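Local coordinates for succinate dehydrogenase subunit A (Mycolicibacterium smegmatis, PDB 7D6V), which probably oxidises succinate to fumarate as the FAD-carrying flavoprotein subunit of the Sdh1 complex, handing electrons on toward quinone, at residues 20-25 with 98-103; 243-248 with 555-560; 8-13 with 451-456; 186-191 with 463-468. All coordinates share one frame; numbering follows the deposited sequence.

Interaction 1: residues 20-25 with 98-103; sequences GLRAVI and VWELET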
loop_
_atom_site.group_PDB
_atom_site.type_symbol
_atom_site.label_atom_id
_atom_site.label_comp_id
_atom_site.label_asym_id
_atom_site.label_seq_id
_atom_site.Cartn_x
_atom_site.Cartn_y
_atom_site.Cartn_z
ATOM N N GLY A 20 -5.024 17.746 2.221
ATOM C CA GLY A 20 -4.807 18.456 0.974
ATOM C C GLY A 20 -5.781 18.047 -0.112
ATOM O O GLY A 20 -6.331 18.897 -0.814
ATOM N N LEU A 21 -6.016 16.743 -0.263
ATOM C CA LEU A 21 -6.930 16.289 -1.303
ATOM C C LEU A 21 -8.366 16.702 -1.006
ATOM O O LEU A 21 -9.106 17.087 -1.922
ATOM C CB LEU A 21 -6.814 14.777 -1.478
ATOM C CG LEU A 21 -5.472 14.327 -2.062
ATOM C CD1 LEU A 21 -5.486 12.856 -2.415
ATOM C CD2 LEU A 21 -5.117 15.163 -3.275
ATOM N N ARG A 22 -8.782 16.646 0.263
ATOM C CA ARG A 22 -10.124 17.103 0.605
ATOM C C ARG A 22 -10.280 18.594 0.329
ATOM O O ARG A 22 -11.322 19.037 -0.175
ATOM C CB ARG A 22 -10.425 16.782 2.069
ATOM C CG ARG A 22 -11.898 16.816 2.428
ATOM C CD ARG A 22 -12.718 16.038 1.422
ATOM N NE ARG A 22 -14.151 16.235 1.605
ATOM C CZ ARG A 22 -14.859 17.180 1.001
ATOM N NH1 ARG A 22 -16.159 17.279 1.227
ATOM N NH2 ARG A 22 -14.271 18.027 0.172
ATOM N N ALA A 23 -9.245 19.381 0.636
ATOM C CA ALA A 23 -9.281 20.809 0.336
ATOM C C ALA A 23 -9.375 21.059 -1.162
ATOM O O ALA A 23 -10.091 21.964 -1.603
ATOM C CB ALA A 23 -8.046 21.498 0.914
ATOM N N VAL A 24 -8.643 20.279 -1.958
ATOM C CA VAL A 24 -8.693 20.436 -3.410
ATOM C C VAL A 24 -10.095 20.146 -3.928
ATOM O O VAL A 24 -10.635 20.885 -4.764
ATOM C CB VAL A 24 -7.648 19.532 -4.082
ATOM C CG1 VAL A 24 -7.808 19.569 -5.588
ATOM C CG2 VAL A 24 -6.263 19.966 -3.682
ATOM N N ILE A 25 -10.702 19.063 -3.442
ATOM C CA ILE A 25 -12.055 18.715 -3.871
ATOM C C ILE A 25 -13.030 19.830 -3.514
ATOM O O ILE A 25 -13.858 20.242 -4.336
ATOM C CB ILE A 25 -12.483 17.369 -3.258
ATOM C CG1 ILE A 25 -11.594 16.244 -3.782
ATOM C CG2 ILE A 25 -13.937 17.079 -3.566
ATOM C CD1 ILE A 25 -11.680 14.976 -2.984
ATOM N N VAL A 98 -17.106 11.103 6.548
ATOM C CA VAL A 98 -16.957 9.666 6.356
ATOM C C VAL A 98 -18.043 9.136 5.429
ATOM O O VAL A 98 -17.784 8.290 4.567
ATOM C CB VAL A 98 -16.963 8.941 7.714
ATOM C CG1 VAL A 98 -16.751 7.453 7.519
ATOM C CG2 VAL A 98 -15.892 9.516 8.616
ATOM N N TRP A 99 -19.275 9.624 5.589
ATOM C CA TRP A 99 -20.357 9.175 4.718
ATOM C C TRP A 99 -20.117 9.582 3.273
ATOM O O TRP A 99 -20.378 8.801 2.352
ATOM C CB TRP A 99 -21.695 9.720 5.207
ATOM C CG TRP A 99 -22.280 8.917 6.302
ATOM C CD1 TRP A 99 -22.157 7.576 6.485
ATOM C CD2 TRP A 99 -23.084 9.400 7.379
ATOM N NE1 TRP A 99 -22.837 7.189 7.611
ATOM C CE2 TRP A 99 -23.415 8.293 8.179
ATOM C CE3 TRP A 99 -23.559 10.661 7.742
ATOM C CZ2 TRP A 99 -24.197 8.408 9.320
ATOM C CZ3 TRP A 99 -24.333 10.773 8.876
ATOM C CH2 TRP A 99 -24.645 9.653 9.652
ATOM N N GLU A 100 -19.634 10.803 3.046
ATOM C CA GLU A 100 -19.373 11.224 1.677
ATOM C C GLU A 100 -18.112 10.593 1.107
ATOM O O GLU A 100 -17.921 10.625 -0.111
ATOM C CB GLU A 100 -19.290 12.749 1.583
ATOM C CG GLU A 100 -18.053 13.366 2.183
ATOM C CD GLU A 100 -18.178 14.867 2.339
ATOM O OE1 GLU A 100 -19.305 15.387 2.212
ATOM O OE2 GLU A 100 -17.148 15.528 2.585
ATOM N N LEU A 101 -17.250 10.023 1.953
ATOM C CA LEU A 101 -16.116 9.261 1.438
ATOM C C LEU A 101 -16.570 8.076 0.597
ATOM O O LEU A 101 -15.957 7.765 -0.429
ATOM C CB LEU A 101 -15.230 8.772 2.582
ATOM C CG LEU A 101 -13.982 9.579 2.918
ATOM C CD1 LEU A 101 -13.247 8.924 4.067
ATOM C CD2 LEU A 101 -13.084 9.702 1.705
ATOM N N GLU A 102 -17.634 7.391 1.016
ATOM C CA GLU A 102 -18.070 6.210 0.281
ATOM C C GLU A 102 -18.977 6.540 -0.895
ATOM O O GLU A 102 -19.262 5.649 -1.700
ATOM C CB GLU A 102 -18.762 5.220 1.219
ATOM C CG GLU A 102 -20.015 5.721 1.881
ATOM C CD GLU A 102 -20.686 4.648 2.707
ATOM O OE1 GLU A 102 -20.293 3.474 2.574
ATOM O OE2 GLU A 102 -21.606 4.976 3.486
ATOM N N THR A 103 -19.435 7.788 -1.020
ATOM C CA THR A 103 -20.000 8.231 -2.287
ATOM C C THR A 103 -18.922 8.430 -3.339
ATOM O O THR A 103 -19.241 8.523 -4.528
ATOM C CB THR A 103 -20.787 9.527 -2.106
ATOM O OG1 THR A 103 -19.892 10.592 -1.770
ATOM C CG2 THR A 103 -21.811 9.368 -1.013
#
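Arg-22 on helix 18-30 and Glu-100 on helix 84-102 meet across backbones that stay well apart, the nearest CA atoms, those of Arg-22 and Leu-101, being 9.9 Å from each other. Helix 18-30 is the first helix of the Rossmann-type FAD-binding fold: it follows strand 11-14, and Gly-20 is probably the last glycine of its GxGxxG motif. The Arg-22 side chain comes to about 8 Å from the bound FAD, so this ion pair belongs to the surroundings of the cofactor.

One arginine and one glutamate bridge the gap. Arg-22 has its CG trans to the backbone N (chi1 -162°) and then bends at chi2, whereas Glu-100 runs on extended beyond CG; the two chains cross at about a right angle. OE2 of Glu-100 lies at the edge that NE and NH1 share, near the guanidinium plane. NH1 carries the salt bridge, in a nearly straight bond whose very short modelled length is doubtful at this resolution, while NE adds a weak bond of 3.2 Å to the same OE2. The guanidinium and carboxylate planes stand 50° apart, and a single carboxylate oxygen takes both bonds.

OE2 of Glu-100 is also bridged to Arg-97 NE, so two arginines share this oxygen. Helix 427-448 touches both partners' helices, through Arg-437 beside Arg-22 and Leu-433 beside Leu-101. Past the bridge, where Thr-103 packs on Tyr-129 of the iron-sulfur subunit, the hydroxyl OG1 of Thr-103 donates to the carbonyl O of Glu-100.

Interaction 2: residues 243-248 with 555-560; sequences MEFIQF and LQRTES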
loop_
_atom_site.group_PDB
_atom_site.type_symbol
_atom_site.label_atom_id
_atom_site.label_comp_id
_atom_site.label_asym_id
_atom_site.label_seq_id
_atom_site.Cartn_x
_atom_site.Cartn_y
_atom_site.Cartn_z
ATOM N N MET A 243 4.113 23.754 20.009
ATOM C CA MET A 243 5.206 23.026 19.379
ATOM C C MET A 243 5.949 22.123 20.351
ATOM O O MET A 243 6.722 21.269 19.906
ATOM C CB MET A 243 6.181 24.004 18.726
ATOM C CG MET A 243 5.678 24.593 17.420
ATOM S SD MET A 243 4.757 23.414 16.415
ATOM C CE MET A 243 6.083 22.573 15.562
ATOM N N GLU A 244 5.734 22.283 21.654
ATOM C CA GLU A 244 6.339 21.418 22.657
ATOM C C GLU A 244 5.558 20.132 22.876
ATOM O O GLU A 244 5.985 19.297 23.678
ATOM C CB GLU A 244 6.467 22.166 23.986
ATOM C CG GLU A 244 5.142 22.484 24.655
ATOM C CD GLU A 244 4.531 23.787 24.176
ATOM O OE1 GLU A 244 4.576 24.067 22.962
ATOM O OE2 GLU A 244 3.998 24.536 25.017
ATOM N N PHE A 245 4.436 19.952 22.193
ATOM C CA PHE A 245 3.571 18.795 22.392
ATOM C C PHE A 245 3.783 17.837 21.229
ATOM O O PHE A 245 3.227 18.018 20.145
ATOM C CB PHE A 245 2.119 19.234 22.521
ATOM C CG PHE A 245 1.829 19.936 23.806
ATOM C CD1 PHE A 245 1.608 21.296 23.831
ATOM C CD2 PHE A 245 1.798 19.236 24.994
ATOM C CE1 PHE A 245 1.358 21.943 25.013
ATOM C CE2 PHE A 245 1.543 19.876 26.180
ATOM C CZ PHE A 245 1.322 21.230 26.191
ATOM N N ILE A 246 4.593 16.813 21.467
ATOM C CA ILE A 246 4.925 15.803 20.474
ATOM C C ILE A 246 4.594 14.446 21.066
ATOM O O ILE A 246 4.946 14.163 22.216
ATOM C CB ILE A 246 6.407 15.879 20.063
ATOM C CG1 ILE A 246 6.674 17.164 19.284
ATOM C CG2 ILE A 246 6.800 14.666 19.244
ATOM C CD1 ILE A 246 8.124 17.392 18.977
ATOM N N GLN A 247 3.905 13.615 20.293
ATOM C CA GLN A 247 3.592 12.268 20.738
ATOM C C GLN A 247 4.813 11.377 20.564
ATOM O O GLN A 247 5.386 11.294 19.473
ATOM C CB GLN A 247 2.399 11.710 19.972
ATOM C CG GLN A 247 1.802 10.475 20.611
ATOM C CD GLN A 247 0.339 10.309 20.295
ATOM O OE1 GLN A 247 -0.511 11.011 20.840
ATOM N NE2 GLN A 247 0.034 9.387 19.395
ATOM N N PHE A 248 5.226 10.738 21.650
ATOM C CA PHE A 248 6.273 9.733 21.629
ATOM C C PHE A 248 5.684 8.413 22.091
ATOM O O PHE A 248 5.017 8.358 23.129
ATOM C CB PHE A 248 7.438 10.109 22.540
ATOM C CG PHE A 248 8.205 11.318 22.102
ATOM C CD1 PHE A 248 7.941 12.556 22.655
ATOM C CD2 PHE A 248 9.219 11.210 21.171
ATOM C CE1 PHE A 248 8.653 13.666 22.267
ATOM C CE2 PHE A 248 9.936 12.319 20.780
ATOM C CZ PHE A 248 9.654 13.547 21.329
ATOM N N LEU A 555 11.333 24.503 26.663
ATOM C CA LEU A 555 11.989 25.173 27.778
ATOM C C LEU A 555 11.032 26.113 28.497
ATOM O O LEU A 555 11.093 26.249 29.723
ATOM C CB LEU A 555 13.214 25.941 27.290
ATOM C CG LEU A 555 14.040 26.603 28.395
ATOM C CD1 LEU A 555 14.838 25.562 29.160
ATOM C CD2 LEU A 555 14.950 27.669 27.825
ATOM N N GLN A 556 10.146 26.773 27.752
ATOM C CA GLN A 556 9.298 27.783 28.371
ATOM C C GLN A 556 8.138 27.186 29.158
ATOM O O GLN A 556 7.735 27.763 30.173
ATOM C CB GLN A 556 8.769 28.747 27.313
ATOM C CG GLN A 556 8.323 30.074 27.887
ATOM C CD GLN A 556 8.572 31.224 26.943
ATOM O OE1 GLN A 556 9.480 31.175 26.115
ATOM N NE2 GLN A 556 7.763 32.268 27.059
ATOM N N ARG A 557 7.581 26.055 28.726
ATOM C CA ARG A 557 6.438 25.476 29.438
ATOM C C ARG A 557 6.936 24.689 30.645
ATOM O O ARG A 557 7.431 23.569 30.513
ATOM C CB ARG A 557 5.605 24.593 28.517
ATOM C CG ARG A 557 4.399 23.983 29.217
ATOM C CD ARG A 557 3.403 23.383 28.249
ATOM N NE ARG A 557 2.690 24.407 27.495
ATOM C CZ ARG A 557 1.475 24.849 27.798
ATOM N NH1 ARG A 557 0.831 24.361 28.847
ATOM N NH2 ARG A 557 0.904 25.783 27.054
ATOM N N THR A 558 6.786 25.267 31.832
ATOM C CA THR A 558 7.266 24.648 33.069
ATOM C C THR A 558 6.133 23.925 33.799
ATOM O O THR A 558 5.748 24.278 34.913
ATOM C CB THR A 558 7.917 25.697 33.965
ATOM O OG1 THR A 558 6.975 26.739 34.248
ATOM C CG2 THR A 558 9.131 26.294 33.283
ATOM N N GLU A 559 5.607 22.893 33.147
ATOM C CA GLU A 559 4.634 21.980 33.736
ATOM C C GLU A 559 4.491 20.802 32.783
ATOM O O GLU A 559 4.948 20.851 31.640
ATOM C CB GLU A 559 3.293 22.677 34.013
ATOM C CG GLU A 559 2.569 23.248 32.801
ATOM C CD GLU A 559 1.595 22.278 32.171
ATOM O OE1 GLU A 559 1.170 21.335 32.860
ATOM O OE2 GLU A 559 1.240 22.465 30.991
ATOM N N SER A 560 3.866 19.734 33.268
ATOM C CA SER A 560 3.716 18.503 32.502
ATOM C C SER A 560 2.259 18.327 32.101
ATOM O O SER A 560 1.359 18.523 32.920
ATOM C CB SER A 560 4.192 17.293 33.305
ATOM O OG SER A 560 5.576 17.379 33.582
#
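A salt-bridge network of Glu-244, Arg-557 and Glu-559 joins the FAD-binding part of the chain to the C-terminal region of the fumarate reductase flavoprotein family. Glu-244 stands in the loop just before strand 246-253, and Arg-557 is the first residue to leave helical geometry after the long helix 532-556; their CA atoms are 7.9 Å apart.

NE of Arg-557 donates to OE2 of Glu-244 at 2.8 Å. The oxygen is approached on its anti side, somewhat out of the carboxylate plane, and it also sits a little off the guanidinium plane; the two flat groups are turned 40° against each other. A bend at chi3 of Arg-557 (-71°) swings the guanidinium round, and NH1 then reaches OE2 of Glu-559 at 2.9 Å, almost exactly within the guanidinium plane and on the anti lone pair of the acceptor. Phe-245 contributes an apolar neighbour: its CZ rests over one guanidinium face toward the rim, with ring and guanidinium planes 55° apart, and the same CZ is 3.6 Å from CD of Arg-557. CG of Glu-244 sits over one face of the ring, toward its rim, so the glutamate and the phenylalanine pack on each other as well as on the arginine.

Further bonds come from within the C-terminal region: NH2 donates to the carbonyl of Thr-579 and NH1 also to that of Trp-576. A buried cation thus has two carboxylates close by and bonds at all three nitrogens, which would hold its rotation and probably favours the charged state of all three side chains.

Interaction 3: residues 8-13 with 451-456; sequences SYDVVV and PDRPKV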
loop_
_atom_site.group_PDB
_atom_site.type_symbol
_atom_site.label_atom_id
_atom_site.label_comp_id
_atom_site.label_asym_id
_atom_site.label_seq_id
_atom_site.Cartn_x
_atom_site.Cartn_y
_atom_site.Cartn_z
ATOM N N SER A 8 -0.467 30.249 -13.212
ATOM C CA SER A 8 -1.430 31.144 -12.583
ATOM C C SER A 8 -2.650 30.339 -12.164
ATOM O O SER A 8 -3.267 29.665 -12.996
ATOM C CB SER A 8 -1.828 32.272 -13.533
ATOM O OG SER A 8 -2.611 33.244 -12.869
ATOM N N TYR A 9 -2.995 30.409 -10.881
ATOM C CA TYR A 9 -4.122 29.671 -10.331
ATOM C C TYR A 9 -4.827 30.531 -9.292
ATOM O O TYR A 9 -4.372 31.622 -8.945
ATOM C CB TYR A 9 -3.675 28.341 -9.716
ATOM C CG TYR A 9 -3.287 27.308 -10.741
ATOM C CD1 TYR A 9 -4.238 26.479 -11.310
ATOM C CD2 TYR A 9 -1.970 27.174 -11.154
ATOM C CE1 TYR A 9 -3.889 25.539 -12.252
ATOM C CE2 TYR A 9 -1.612 26.239 -12.095
ATOM C CZ TYR A 9 -2.574 25.424 -12.642
ATOM O OH TYR A 9 -2.220 24.489 -13.582
ATOM N N ASP A 10 -5.962 30.032 -8.808
ATOM C CA ASP A 10 -6.699 30.705 -7.746
ATOM C C ASP A 10 -6.212 30.295 -6.363
ATOM O O ASP A 10 -6.128 31.133 -5.461
ATOM C CB ASP A 10 -8.195 30.411 -7.868
ATOM C CG ASP A 10 -8.838 31.126 -9.034
ATOM O OD1 ASP A 10 -8.493 32.300 -9.280
ATOM O OD2 ASP A 10 -9.694 30.516 -9.706
ATOM N N VAL A 11 -5.899 29.017 -6.177
ATOM C CA VAL A 11 -5.413 28.502 -4.907
ATOM C C VAL A 11 -4.391 27.414 -5.195
ATOM O O VAL A 11 -4.505 26.669 -6.171
ATOM C CB VAL A 11 -6.572 27.975 -4.023
ATOM C CG1 VAL A 11 -7.274 26.810 -4.691
ATOM C CG2 VAL A 11 -6.075 27.587 -2.640
ATOM N N VAL A 12 -3.363 27.347 -4.353
ATOM C CA VAL A 12 -2.356 26.298 -4.416
ATOM C C VAL A 12 -2.404 25.518 -3.113
ATOM O O VAL A 12 -2.281 26.100 -2.030
ATOM C CB VAL A 12 -0.948 26.870 -4.663
ATOM C CG1 VAL A 12 0.091 25.768 -4.591
ATOM C CG2 VAL A 12 -0.885 27.552 -6.012
ATOM N N VAL A 13 -2.591 24.207 -3.215
ATOM C CA VAL A 13 -2.570 23.313 -2.065
ATOM C C VAL A 13 -1.242 22.572 -2.084
ATOM O O VAL A 13 -0.953 21.828 -3.027
ATOM C CB VAL A 13 -3.758 22.340 -2.087
ATOM C CG1 VAL A 13 -3.715 21.426 -0.881
ATOM C CG2 VAL A 13 -5.064 23.108 -2.118
ATOM N N PRO A 451 -10.702 42.183 -3.741
ATOM C CA PRO A 451 -10.862 43.262 -4.727
ATOM C C PRO A 451 -9.904 43.138 -5.902
ATOM O O PRO A 451 -10.323 43.199 -7.062
ATOM C CB PRO A 451 -10.585 44.529 -3.909
ATOM C CG PRO A 451 -9.745 44.073 -2.769
ATOM C CD PRO A 451 -10.167 42.669 -2.458
ATOM N N ASP A 452 -8.614 42.964 -5.617
ATOM C CA ASP A 452 -7.608 42.791 -6.654
ATOM C C ASP A 452 -6.617 41.723 -6.220
ATOM O O ASP A 452 -6.482 41.414 -5.033
ATOM C CB ASP A 452 -6.906 44.122 -6.987
ATOM C CG ASP A 452 -6.220 44.759 -5.786
ATOM O OD1 ASP A 452 -6.249 46.004 -5.693
ATOM O OD2 ASP A 452 -5.640 44.044 -4.944
ATOM N N ARG A 453 -5.930 41.154 -7.195
ATOM C CA ARG A 453 -5.054 40.031 -6.884
ATOM C C ARG A 453 -3.638 40.520 -6.607
ATOM O O ARG A 453 -3.119 41.354 -7.359
ATOM C CB ARG A 453 -5.042 39.026 -8.023
ATOM C CG ARG A 453 -6.290 38.170 -8.080
ATOM C CD ARG A 453 -6.457 37.533 -9.439
ATOM N NE ARG A 453 -5.555 36.404 -9.627
ATOM C CZ ARG A 453 -5.913 35.134 -9.479
ATOM N NH1 ARG A 453 -7.158 34.832 -9.138
ATOM N NH2 ARG A 453 -5.025 34.167 -9.672
ATOM N N PRO A 454 -3.001 40.036 -5.543
ATOM C CA PRO A 454 -1.617 40.433 -5.265
ATOM C C PRO A 454 -0.664 39.946 -6.344
ATOM O O PRO A 454 -0.873 38.906 -6.971
ATOM C CB PRO A 454 -1.324 39.767 -3.915
ATOM C CG PRO A 454 -2.348 38.689 -3.786
ATOM C CD PRO A 454 -3.560 39.186 -4.481
ATOM N N LYS A 455 0.400 40.714 -6.549
ATOM C CA LYS A 455 1.348 40.492 -7.632
ATOM C C LYS A 455 2.695 40.047 -7.082
ATOM O O LYS A 455 3.203 40.621 -6.114
ATOM C CB LYS A 455 1.520 41.765 -8.460
ATOM C CG LYS A 455 0.266 42.174 -9.205
ATOM C CD LYS A 455 0.482 43.433 -10.022
ATOM C CE LYS A 455 -0.759 43.771 -10.831
ATOM N NZ LYS A 455 -1.899 44.154 -9.960
ATOM N N VAL A 456 3.274 39.020 -7.708
ATOM C CA VAL A 456 4.608 38.572 -7.331
ATOM C C VAL A 456 5.648 39.560 -7.843
ATOM O O VAL A 456 5.573 40.042 -8.981
ATOM C CB VAL A 456 4.881 37.153 -7.861
ATOM C CG1 VAL A 456 3.944 36.159 -7.215
ATOM C CG2 VAL A 456 4.737 37.103 -9.368
#
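The guanidinium of Arg-453 is gripped at its edge: OD1 of Asp-10 lies there in the plane, the backbone O of Tyr-9 lies near it, and OG of Ser-8 stands obliquely farther off. NH1 donates to OD1 of Asp-10 at 2.9 Å in a salt bridge whose N-H...O angle is 157°, the nitrogen sitting nearly in line with the carboxylate C-O bond. NH2 donates to the O of Tyr-9 at 2.7 Å, coming from above the carbonyl plane in a more bent bond. Carboxylate and guanidinium planes are 65° apart. A bend at chi3 of Arg-453 (76°) brings the planar end across the Asp-10 side chain at about a right angle.

One arginine therefore holds a side-chain carboxylate and a main-chain carbonyl of successive residues, a two-point grip on the lead-in to a strand. The second oxygen of Asp-10, OD2, accepts from the backbone N of Arg-33. Strand 11-14 then enters the parallel sheet of the Rossmann-type fold between strands 34-37 and 204-206, while Arg-453 reaches in from the exposed loop joining helix 427-448 to helix 458-469 and brushes Pro-203, just ahead of strand 204-206.

Interaction 4: residues 186-191 with 463-468; sequences GAFGYY and DATRLV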
loop_
_atom_site.group_PDB
_atom_site.type_symbol
_atom_site.label_atom_id
_atom_site.label_comp_id
_atom_site.label_asym_id
_atom_site.label_seq_id
_atom_site.Cartn_x
_atom_site.Cartn_y
_atom_site.Cartn_z
ATOM N N GLY A 186 1.971 33.915 -3.983
ATOM C CA GLY A 186 2.313 32.733 -4.743
ATOM C C GLY A 186 3.330 31.887 -4.008
ATOM O O GLY A 186 3.763 32.208 -2.903
ATOM N N ALA A 187 3.704 30.788 -4.658
ATOM C CA ALA A 187 4.660 29.837 -4.114
ATOM C C ALA A 187 5.773 29.594 -5.119
ATOM O O ALA A 187 5.533 29.552 -6.328
ATOM C CB ALA A 187 3.983 28.511 -3.756
ATOM N N PHE A 188 6.990 29.435 -4.611
ATOM C CA PHE A 188 8.172 29.192 -5.423
ATOM C C PHE A 188 8.782 27.854 -5.033
ATOM O O PHE A 188 8.911 27.547 -3.846
ATOM C CB PHE A 188 9.192 30.322 -5.244
ATOM C CG PHE A 188 10.473 30.119 -5.998
ATOM C CD1 PHE A 188 10.595 30.547 -7.307
ATOM C CD2 PHE A 188 11.559 29.515 -5.393
ATOM C CE1 PHE A 188 11.773 30.366 -7.997
ATOM C CE2 PHE A 188 12.735 29.329 -6.084
ATOM C CZ PHE A 188 12.842 29.758 -7.385
ATOM N N GLY A 189 9.152 27.058 -6.028
ATOM C CA GLY A 189 9.734 25.767 -5.746
ATOM C C GLY A 189 10.499 25.237 -6.936
ATOM O O GLY A 189 10.755 25.954 -7.903
ATOM N N TYR A 190 10.852 23.958 -6.858
ATOM C CA TYR A 190 11.617 23.313 -7.912
ATOM C C TYR A 190 11.028 21.945 -8.211
ATOM O O TYR A 190 10.393 21.321 -7.357
ATOM C CB TYR A 190 13.102 23.170 -7.534
ATOM C CG TYR A 190 13.343 22.304 -6.319
ATOM C CD1 TYR A 190 13.373 22.855 -5.050
ATOM C CD2 TYR A 190 13.541 20.936 -6.442
ATOM C CE1 TYR A 190 13.589 22.070 -3.940
ATOM C CE2 TYR A 190 13.752 20.146 -5.339
ATOM C CZ TYR A 190 13.779 20.718 -4.090
ATOM O OH TYR A 190 13.993 19.936 -2.982
ATOM N N TYR A 191 11.255 21.486 -9.436
ATOM C CA TYR A 191 10.933 20.119 -9.815
ATOM C C TYR A 191 12.059 19.198 -9.374
ATOM O O TYR A 191 13.231 19.475 -9.632
ATOM C CB TYR A 191 10.737 20.013 -11.325
ATOM C CG TYR A 191 9.481 20.663 -11.847
ATOM C CD1 TYR A 191 9.542 21.824 -12.602
ATOM C CD2 TYR A 191 8.237 20.105 -11.605
ATOM C CE1 TYR A 191 8.403 22.417 -13.087
ATOM C CE2 TYR A 191 7.091 20.692 -12.088
ATOM C CZ TYR A 191 7.181 21.847 -12.830
ATOM O OH TYR A 191 6.040 22.436 -13.315
ATOM N N ASP A 463 15.681 36.389 -4.940
ATOM C CA ASP A 463 16.179 36.018 -3.619
ATOM C C ASP A 463 15.982 34.532 -3.351
ATOM O O ASP A 463 16.887 33.859 -2.843
ATOM C CB ASP A 463 15.481 36.849 -2.546
ATOM C CG ASP A 463 16.133 38.196 -2.337
ATOM O OD1 ASP A 463 17.380 38.265 -2.365
ATOM O OD2 ASP A 463 15.399 39.189 -2.145
ATOM N N ALA A 464 14.802 34.003 -3.684
ATOM C CA ALA A 464 14.544 32.583 -3.467
ATOM C C ALA A 464 15.455 31.716 -4.327
ATOM O O ALA A 464 15.956 30.679 -3.869
ATOM C CB ALA A 464 13.076 32.270 -3.746
ATOM N N THR A 465 15.677 32.122 -5.578
ATOM C CA THR A 465 16.582 31.389 -6.456
ATOM C C THR A 465 17.997 31.369 -5.890
ATOM O O THR A 465 18.659 30.324 -5.870
ATOM C CB THR A 465 16.570 32.019 -7.847
ATOM O OG1 THR A 465 15.218 32.163 -8.292
ATOM C CG2 THR A 465 17.326 31.160 -8.831
ATOM N N ARG A 466 18.474 32.523 -5.423
ATOM C CA ARG A 466 19.803 32.595 -4.831
ATOM C C ARG A 466 19.904 31.693 -3.611
ATOM O O ARG A 466 20.895 30.974 -3.435
ATOM C CB ARG A 466 20.114 34.040 -4.452
ATOM C CG ARG A 466 21.184 34.693 -5.289
ATOM C CD ARG A 466 21.780 35.882 -4.560
ATOM N NE ARG A 466 20.779 36.911 -4.284
ATOM C CZ ARG A 466 20.199 37.676 -5.205
ATOM N NH1 ARG A 466 19.300 38.578 -4.841
ATOM N NH2 ARG A 466 20.515 37.547 -6.488
ATOM N N LEU A 467 18.875 31.711 -2.763
ATOM C CA LEU A 467 18.892 30.900 -1.554
ATOM C C LEU A 467 18.936 29.413 -1.882
ATOM O O LEU A 467 19.691 28.659 -1.260
ATOM C CB LEU A 467 17.676 31.232 -0.690
ATOM C CG LEU A 467 17.693 30.772 0.767
ATOM C CD1 LEU A 467 16.987 31.789 1.643
ATOM C CD2 LEU A 467 17.051 29.403 0.911
ATOM N N VAL A 468 18.137 28.968 -2.854
ATOM C CA VAL A 468 18.131 27.541 -3.162
ATOM C C VAL A 468 19.356 27.114 -3.962
ATOM O O VAL A 468 19.689 25.923 -3.971
ATOM C CB VAL A 468 16.859 27.116 -3.914
ATOM C CG1 VAL A 468 15.632 27.420 -3.084
ATOM C CG2 VAL A 468 16.779 27.789 -5.269
#
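The side chain of Phe-188 sets out from the strand toward the helix, and its ring meets Ala-464, Thr-465 and Val-468. The CB of Ala-464 meets the ring obliquely, 3.6 Å from CD2 and slightly farther from CE2. OG1 of Thr-465 approaches CZ at 3.5 Å, also obliquely, with the two side chains crossing at about a right angle. At the ring edge, near its plane, CG2 of Val-468 lies 4.4 Å from CE2, a looser touch one helical turn beyond Ala-464. With chi1 at 177°, CG of Phe-188 is trans to the backbone N, which carries the ring out from the strand toward the helix.

Strand 184-191 is the middle strand of the antiparallel meander 172-179, 184-191 and 197-200, an insertion of the kind found in Rossmann-type flavoprotein domains, and helix 458-469 packs against it. The axes of segments 186-191 and 463-468 run 9.5 Å apart at closest approach, with their directions 34° from parallel. Tyr-190, two residues on, also sets out toward the helix, and its ring meets those of Trp-534 and His-535. The hydroxyl of Thr-465 is bonded to the Val-461 carbonyl of its own helix, while the ring of Phe-197 packs beside Phe-188 at about 40°.

In the fold
Starting from the N terminus, residues 8-13 open interaction 3, and interaction 1 opens and closes soon after, wholly within its span; strand 11-14 and helix 18-30 adjoin and touch through Val-13 and Val-24. Interaction 4 then opens at 186-191 and interaction 2 at 243-248. Residues 451-456 close interaction 3, residues 463-468 close interaction 4, and residues 555-560 close interaction 2 last, so these three cross pairwise. Interactions 3 and 4, with centres about 17 Å apart, bring the two consecutive segments after helix 427-448 back onto the lead-in to the Rossmann-type sheet and onto the meander. Interaction 2, beyond the chain's centre from interaction 1, ties in the C-terminal region.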